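Side-chain contact in 6-phosphogluconate dehydrogenase (PDB 5U5G), which probably reduces (2-oxopropyl)phosphonic acid with NADPH in fosfomycin biosynthesis, and binds this ketone beside the NADP cofactor: residues T98-P101 and E102-E105. Sequence-based numbering, arbitrary orientation.
Sequences TIAP and ETAE. With NAP (NADP nicotinamide-adenine-dinucleotide phosphate), chain E.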
# COMPACT_ATOMS: atom_id res chain seq x y z
N THR A 98 -0.20 -13.53 16.57
CA THR A 98 -0.22 -12.11 16.90
C THR A 98 -0.94 -11.96 18.23
O THR A 98 -2.13 -12.27 18.34
CB THR A 98 -0.88 -11.28 15.80
OG1 THR A 98 -0.20 -11.54 14.56
CG2 THR A 98 -0.75 -9.80 16.14
N ILE A 99 -0.20 -11.52 19.25
CA ILE A 99 -0.70 -11.43 20.62
C ILE A 99 -0.23 -10.11 21.21
O ILE A 99 0.67 -9.46 20.67
CB ILE A 99 -0.22 -12.60 21.51
CG1 ILE A 99 1.30 -12.59 21.60
CG2 ILE A 99 -0.71 -13.96 20.99
CD1 ILE A 99 1.84 -13.61 22.60
N ALA A 100 -0.84 -9.73 22.33
CA ALA A 100 -0.48 -8.50 23.02
C ALA A 100 0.99 -8.51 23.42
O ALA A 100 1.51 -9.55 23.86
CB ALA A 100 -1.37 -8.31 24.25
N PRO A 101 1.71 -7.39 23.26
CA PRO A 101 3.14 -7.36 23.63
C PRO A 101 3.40 -7.73 25.08
O PRO A 101 4.37 -8.43 25.36
CB PRO A 101 3.54 -5.91 23.31
CG PRO A 101 2.58 -5.49 22.20
CD PRO A 101 1.27 -6.15 22.59
N GLU A 102 2.54 -7.30 26.01
CA GLU A 102 2.74 -7.67 27.41
C GLU A 102 2.54 -9.17 27.64
O GLU A 102 3.23 -9.76 28.48
CB GLU A 102 1.81 -6.84 28.33
CG GLU A 102 0.30 -7.03 28.11
CD GLU A 102 -0.32 -6.04 27.09
OE1 GLU A 102 0.45 -5.40 26.32
OE2 GLU A 102 -1.57 -5.91 27.08
N THR A 103 1.62 -9.81 26.91
CA THR A 103 1.53 -11.28 26.98
C THR A 103 2.84 -11.92 26.51
O THR A 103 3.36 -12.84 27.16
CB THR A 103 0.36 -11.80 26.14
OG1 THR A 103 -0.83 -11.08 26.48
CG2 THR A 103 0.14 -13.32 26.37
N ALA A 104 3.37 -11.45 25.38
CA ALA A 104 4.64 -11.98 24.89
C ALA A 104 5.77 -11.75 25.90
O ALA A 104 6.59 -12.64 26.13
CB ALA A 104 5.00 -11.33 23.55
N GLU A 105 5.82 -10.56 26.50
CA GLU A 105 6.84 -10.29 27.51
C GLU A 105 6.72 -11.25 28.68
O GLU A 105 7.73 -11.80 29.14
CB GLU A 105 6.72 -8.84 27.99
CG GLU A 105 7.29 -7.85 27.00
CD GLU A 105 6.84 -6.42 27.25
OE1 GLU A 105 6.05 -6.21 28.19
OE2 GLU A 105 7.27 -5.52 26.49
PA NAP E . -7.87 -19.38 12.44
O1A NAP E . -9.09 -18.79 13.04
O2A NAP E . -7.86 -19.86 11.01
O5B NAP E . -7.33 -20.63 13.40
C5B NAP E . -7.27 -20.15 14.72
C4B NAP E . -6.47 -21.19 15.53
O4B NAP E . -6.47 -20.88 16.92
C3B NAP E . -7.10 -22.61 15.32
O3B NAP E . -6.08 -23.57 15.36
C2B NAP E . -7.94 -22.74 16.60
O2B NAP E . -8.14 -24.00 17.04
C1B NAP E . -6.95 -22.02 17.60
N9A NAP E . -7.69 -21.63 18.79
C8A NAP E . -8.51 -20.51 18.99
N7A NAP E . -9.07 -20.49 20.23
C5A NAP E . -8.59 -21.65 20.84
C6A NAP E . -8.79 -22.22 22.11
N6A NAP E . -9.59 -21.60 23.03
N1A NAP E . -8.20 -23.39 22.47
C2A NAP E . -7.41 -23.97 21.51
N3A NAP E . -7.12 -23.56 20.27
C4A NAP E . -7.73 -22.38 19.95
O3 NAP E . -6.86 -18.10 12.65
PN NAP E . -5.68 -17.99 11.58
O1N NAP E . -4.93 -19.26 11.40
O2N NAP E . -5.99 -17.04 10.44
O5D NAP E . -4.54 -17.00 12.45
C5D NAP E . -3.84 -17.71 13.37
C4D NAP E . -2.76 -16.79 13.90
O4D NAP E . -1.92 -16.34 12.80
C3D NAP E . -3.43 -15.49 14.51
O3D NAP E . -2.70 -15.10 15.63
C2D NAP E . -3.31 -14.48 13.39
O2D NAP E . -3.21 -13.16 13.85
C1D NAP E . -1.94 -14.92 12.78
N1N NAP E . -1.81 -14.50 11.40
C2N NAP E . -2.77 -14.87 10.42
C3N NAP E . -2.54 -14.51 9.10
C7N NAP E . -3.49 -14.90 8.05
O7N NAP E . -3.31 -14.64 6.86
N7N NAP E . -4.61 -15.65 8.38
C4N NAP E . -1.30 -13.76 8.68
C5N NAP E . -0.41 -13.42 9.79
C6N NAP E . -0.67 -13.76 11.05
P2B NAP E . -9.57 -24.88 16.28
O1X NAP E . -8.97 -25.17 14.94
O2X NAP E . -9.76 -26.07 17.23
O3X NAP E . -10.60 -23.78 16.35
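Ile99 reaches from the loop onto the first turn of helix 101-113 with the tip of its longer branch: CD1 lies 4.0 Å from Ala104 CB and 4.1 Å from Thr103 CG2. Its CG1 sits between the backbone N and the carbonyl carbon (chi1 61°), and the extended chain beyond carries CD1 to the helix. This is the close-packed side, where Tyr118 of strand 117-124 and Val72 of helix 69-77 also press on Ile99, and Ala104 meets Glu120.

The helix starts beside it. Ala100 is the N-cap residue, and its carbonyl O accepts a hydrogen bond from Ala104 N (3.1 Å). One residue on, Pro101 O takes Glu105 N at 2.8 Å, and these two bonds open the helix. Pro101 fits a first turn well, since its ring nitrogen has no hydrogen to offer; the ring itself packs against Arg171 and Ile174 of helix 168-196.

The solvent side belongs to Glu102. Its chain bends at chi2 (-91°) to fold back over the cap, bringing Glu102 OE2 within 3.7 Å of Ala100 CB; that same oxygen forms a salt bridge with Arg248. Thr103 and Glu105 lie between this exposed side and the packed one. Thr103 OG1 is 3.6 Å from Ala100 CB, meeting that methyl from a direction roughly at right angles to that of Glu102 OE2, while its CG2 faces Ile99. The Glu105 chain passes alongside Pro101 O, with CG nearest at 3.4 Å, and pairs through OE2 with Arg171.

Upstream, Thr98 N donates to O3D of the nicotinamide-side ribose of NADP (3.1 Å), while Gln170 holds Ile99 N. The arrangement is a strand-loop-helix connection of a Rossmann-type dinucleotide-binding domain, in which the loop following strand 92-95 touches the cofactor before turning into the next helix.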